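Local coordinates for protein importin subunit beta-1 (Saccharomyces cerevisiae, PDB 5OWU) that carries proteins into the nucleus as the importin beta subunit, working with importin alpha, which binds the classical nuclear localization signal of the cargo, at residues Ile748-Tyr758 with Phe782-Leu792. Residues are numbered along the deposited sequence; the frame is centred on the assembly and turned at random.
Sequences IKVLEAVLDAY and FIAQVAEDPQL
Phe782 drives its ring into helix 741-764 as a knob into a hole formed by Leu751, Val754, Leu755 and Tyr758, which joins HEAT repeat 17 to repeat 18 of the superhelical stack. The axes of 748-758 and 782-788 approach to 10.9 Å, their N-to-C directions 133° apart. With CG anti to its backbone N, the ring reaches across to lie among the four side chains; Val754 CG1 lies over one face, 4.0 Å from the centroid and 25° off the normal, evidence for a CH-pi contact. Tyr758 meets the same ring in an offset edge-to-face pair, planes at 82°, while its hydroxyl hydrogen-bonds Gln732 of helix 718-732. On the Leu755 side, CB packs 3.6 Å from Phe782 CE2.

One turn on, Gln785 lays OE1 against the methyls of Leu751 and sends NE2 to the carbonyl of Gln732. Asp789 then caps the short helix 790-793: its OD1 accepts from Gln791 N at 2.7 Å, and OD2 faces Ile748 CD1. Gln791 crosses Ile748 at about a right angle, its CB 3.5 Å from Ile748 CD1. Leu792 closes the apolar seam, CD1 being 3.8 Å from Leu751 CD1. Beside it, one water donates both to Gln791 O and to Glu752 OE2, whose other oxygen, OE1, forms a salt bridge with Lys749 NZ at 3.1 Å.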
loop_
_atom_site.group_PDB
_atom_site.type_symbol
_atom_site.label_atom_id
_atom_site.label_comp_id
_atom_site.label_asym_id
_atom_site.label_seq_id
_atom_site.Cartn_x
_atom_site.Cartn_y
_atom_site.Cartn_z
ATOM N N ILE A 748 7.133 -3.862 -9.846
ATOM C CA ILE A 748 8.358 -3.179 -9.436
ATOM C C ILE A 748 9.262 -4.131 -8.665
ATOM O O ILE A 748 10.485 -4.116 -8.830
ATOM C CB ILE A 748 8.028 -1.922 -8.610
ATOM C CG1 ILE A 748 7.336 -0.866 -9.481
ATOM C CG2 ILE A 748 9.292 -1.340 -7.966
ATOM C CD1 ILE A 748 8.217 -0.239 -10.548
ATOM N N LYS A 749 8.683 -4.971 -7.804
ATOM C CA LYS A 749 9.507 -5.934 -7.082
ATOM C C LYS A 749 10.196 -6.891 -8.049
ATOM O O LYS A 749 11.396 -7.170 -7.916
ATOM C CB LYS A 749 8.656 -6.700 -6.070
ATOM C CG LYS A 749 8.293 -5.887 -4.835
ATOM C CD LYS A 749 9.462 -5.807 -3.862
ATOM C CE LYS A 749 9.338 -4.612 -2.922
ATOM N NZ LYS A 749 9.630 -3.325 -3.618
ATOM N N VAL A 750 9.454 -7.385 -9.045
ATOM C CA VAL A 750 10.030 -8.291 -10.037
ATOM C C VAL A 750 11.180 -7.613 -10.773
ATOM O O VAL A 750 12.258 -8.194 -10.942
ATOM C CB VAL A 750 8.939 -8.780 -11.009
ATOM C CG1 VAL A 750 9.528 -9.690 -12.094
ATOM C CG2 VAL A 750 7.847 -9.522 -10.245
ATOM N N LEU A 751 10.979 -6.367 -11.211
ATOM C CA LEU A 751 12.034 -5.673 -11.946
ATOM C C LEU A 751 13.253 -5.421 -11.062
ATOM O O LEU A 751 14.397 -5.527 -11.526
ATOM C CB LEU A 751 11.500 -4.362 -12.524
ATOM C CG LEU A 751 10.427 -4.518 -13.609
ATOM C CD1 LEU A 751 9.821 -3.172 -13.987
ATOM C CD2 LEU A 751 10.999 -5.201 -14.850
ATOM N N GLU A 752 13.034 -5.095 -9.786
ATOM C CA GLU A 752 14.156 -4.931 -8.867
ATOM C C GLU A 752 14.952 -6.228 -8.740
ATOM O O GLU A 752 16.191 -6.208 -8.689
ATOM C CB GLU A 752 13.650 -4.468 -7.498
ATOM C CG GLU A 752 13.160 -3.028 -7.485
ATOM C CD GLU A 752 12.530 -2.617 -6.171
ATOM O OE1 GLU A 752 12.103 -3.502 -5.398
ATOM O OE2 GLU A 752 12.455 -1.396 -5.919
ATOM N N ALA A 753 14.252 -7.371 -8.695
ATOM C CA ALA A 753 14.943 -8.659 -8.633
ATOM C C ALA A 753 15.715 -8.939 -9.915
ATOM O O ALA A 753 16.810 -9.515 -9.874
ATOM C CB ALA A 753 13.948 -9.787 -8.369
ATOM N N VAL A 754 15.158 -8.558 -11.067
ATOM C CA VAL A 754 15.898 -8.727 -12.313
ATOM C C VAL A 754 17.179 -7.905 -12.262
ATOM O O VAL A 754 18.255 -8.372 -12.662
ATOM C CB VAL A 754 15.013 -8.360 -13.522
ATOM C CG1 VAL A 754 15.832 -8.305 -14.818
ATOM C CG2 VAL A 754 13.882 -9.381 -13.666
ATOM N N LEU A 755 17.096 -6.681 -11.729
ATOM C CA LEU A 755 18.300 -5.868 -11.573
ATOM C C LEU A 755 19.335 -6.576 -10.703
ATOM O O LEU A 755 20.527 -6.596 -11.043
ATOM C CB LEU A 755 17.941 -4.504 -10.983
ATOM C CG LEU A 755 19.102 -3.530 -10.743
ATOM C CD1 LEU A 755 19.940 -3.323 -11.998
ATOM C CD2 LEU A 755 18.545 -2.197 -10.235
ATOM N N ASP A 756 18.902 -7.163 -9.578
ATOM C CA ASP A 756 19.820 -7.964 -8.763
ATOM C C ASP A 756 20.488 -9.048 -9.606
ATOM O O ASP A 756 21.713 -9.240 -9.558
ATOM C CB ASP A 756 19.075 -8.626 -7.595
ATOM C CG ASP A 756 18.689 -7.652 -6.498
ATOM O OD1 ASP A 756 19.284 -6.562 -6.421
ATOM O OD2 ASP A 756 17.800 -8.003 -5.695
ATOM N N ALA A 757 19.679 -9.792 -10.362
ATOM C CA ALA A 757 20.206 -10.895 -11.159
ATOM C C ALA A 757 21.290 -10.411 -12.110
ATOM O O ALA A 757 22.374 -11.007 -12.191
ATOM C CB ALA A 757 19.074 -11.573 -11.927
ATOM N N TYR A 758 21.017 -9.321 -12.839
ATOM C CA TYR A 758 21.974 -8.840 -13.830
ATOM C C TYR A 758 23.240 -8.313 -13.168
ATOM O O TYR A 758 24.342 -8.477 -13.708
ATOM C CB TYR A 758 21.341 -7.751 -14.706
ATOM C CG TYR A 758 20.284 -8.239 -15.684
ATOM C CD1 TYR A 758 20.250 -9.564 -16.112
ATOM C CD2 TYR A 758 19.319 -7.369 -16.181
ATOM C CE1 TYR A 758 19.291 -10.003 -16.999
ATOM C CE2 TYR A 758 18.353 -7.803 -17.069
ATOM C CZ TYR A 758 18.343 -9.121 -17.473
ATOM O OH TYR A 758 17.387 -9.562 -18.355
ATOM N N PHE A 782 16.282 -3.747 -20.208
ATOM C CA PHE A 782 15.884 -3.613 -18.809
ATOM C C PHE A 782 16.278 -2.245 -18.256
ATOM O O PHE A 782 15.478 -1.570 -17.594
ATOM C CB PHE A 782 16.500 -4.716 -17.957
ATOM C CG PHE A 782 16.236 -4.534 -16.498
ATOM C CD1 PHE A 782 15.013 -4.895 -15.954
ATOM C CD2 PHE A 782 17.190 -3.957 -15.679
ATOM C CE1 PHE A 782 14.758 -4.704 -14.614
ATOM C CE2 PHE A 782 16.941 -3.768 -14.336
ATOM C CZ PHE A 782 15.722 -4.141 -13.803
ATOM N N ILE A 783 17.521 -1.827 -18.502
ATOM C CA ILE A 783 17.992 -0.559 -17.955
ATOM C C ILE A 783 17.110 0.581 -18.447
ATOM O O ILE A 783 16.762 1.492 -17.684
ATOM C CB ILE A 783 19.476 -0.343 -18.307
ATOM C CG1 ILE A 783 20.328 -1.456 -17.674
ATOM C CG2 ILE A 783 19.941 1.027 -17.824
ATOM C CD1 ILE A 783 21.824 -1.370 -17.956
ATOM N N ALA A 784 16.711 0.536 -19.719
ATOM C CA ALA A 784 15.776 1.527 -20.236
ATOM C C ALA A 784 14.488 1.523 -19.427
ATOM O O ALA A 784 13.948 2.588 -19.095
ATOM C CB ALA A 784 15.489 1.260 -21.715
ATOM N N GLN A 785 13.982 0.333 -19.087
ATOM C CA GLN A 785 12.820 0.287 -18.204
ATOM C C GLN A 785 13.097 1.024 -16.900
ATOM O O GLN A 785 12.223 1.732 -16.382
ATOM C CB GLN A 785 12.410 -1.155 -17.915
ATOM C CG GLN A 785 12.011 -1.943 -19.139
ATOM C CD GLN A 785 11.408 -3.274 -18.774
ATOM O OE1 GLN A 785 10.497 -3.348 -17.951
ATOM N NE2 GLN A 785 11.922 -4.338 -19.373
ATOM N N VAL A 786 14.307 0.876 -16.352
ATOM C CA VAL A 786 14.644 1.591 -15.121
ATOM C C VAL A 786 14.569 3.094 -15.352
ATOM O O VAL A 786 13.997 3.840 -14.549
ATOM C CB VAL A 786 16.036 1.173 -14.609
ATOM C CG1 VAL A 786 16.512 2.102 -13.473
ATOM C CG2 VAL A 786 16.013 -0.263 -14.126
ATOM N N ALA A 787 15.149 3.561 -16.458
ATOM C CA ALA A 787 15.207 4.990 -16.729
ATOM C C ALA A 787 13.835 5.585 -17.013
ATOM O O ALA A 787 13.671 6.802 -16.890
ATOM C CB ALA A 787 16.144 5.261 -17.910
ATOM N N GLU A 788 12.849 4.763 -17.383
ATOM C CA GLU A 788 11.524 5.281 -17.716
ATOM C C GLU A 788 10.594 5.400 -16.510
ATOM O O GLU A 788 9.806 6.348 -16.438
ATOM C CB GLU A 788 10.858 4.391 -18.766
ATOM C CG GLU A 788 11.182 4.778 -20.195
ATOM C CD GLU A 788 10.680 3.757 -21.198
ATOM O OE1 GLU A 788 9.580 3.960 -21.755
ATOM O OE2 GLU A 788 11.378 2.744 -21.421
ATOM N N ASP A 789 10.647 4.457 -15.566
ATOM C CA ASP A 789 9.658 4.410 -14.493
ATOM C C ASP A 789 10.233 5.042 -13.237
ATOM O O ASP A 789 11.241 4.538 -12.717
ATOM C CB ASP A 789 9.236 2.972 -14.210
ATOM C CG ASP A 789 8.110 2.883 -13.184
ATOM O OD1 ASP A 789 8.008 3.774 -12.311
ATOM O OD2 ASP A 789 7.321 1.917 -13.252
ATOM N N PRO A 790 9.630 6.115 -12.702
ATOM C CA PRO A 790 10.172 6.731 -11.475
ATOM C C PRO A 790 10.208 5.796 -10.279
ATOM O O PRO A 790 11.079 5.943 -9.413
ATOM C CB PRO A 790 9.220 7.911 -11.228
ATOM C CG PRO A 790 8.573 8.171 -12.537
ATOM C CD PRO A 790 8.458 6.849 -13.208
ATOM N N GLN A 791 9.272 4.851 -10.184
ATOM C CA GLN A 791 9.317 3.901 -9.083
ATOM C C GLN A 791 10.636 3.141 -9.056
ATOM O O GLN A 791 11.009 2.599 -8.009
ATOM C CB GLN A 791 8.139 2.933 -9.188
ATOM C CG GLN A 791 6.780 3.617 -9.169
ATOM C CD GLN A 791 5.634 2.625 -9.177
ATOM O OE1 GLN A 791 4.994 2.390 -8.151
ATOM N NE2 GLN A 791 5.374 2.030 -10.340
ATOM N N LEU A 792 11.353 3.105 -10.181
ATOM C CA LEU A 792 12.682 2.508 -10.250
ATOM C C LEU A 792 13.785 3.556 -10.119
ATOM O O LEU A 792 14.578 3.507 -9.173
ATOM C CB LEU A 792 12.833 1.723 -11.564
ATOM C CG LEU A 792 12.015 0.429 -11.650
ATOM C CD1 LEU A 792 11.979 -0.125 -13.077
ATOM C CD2 LEU A 792 12.576 -0.620 -10.693
HETATM O O HOH W 1 13.001 0.481 -7.458
#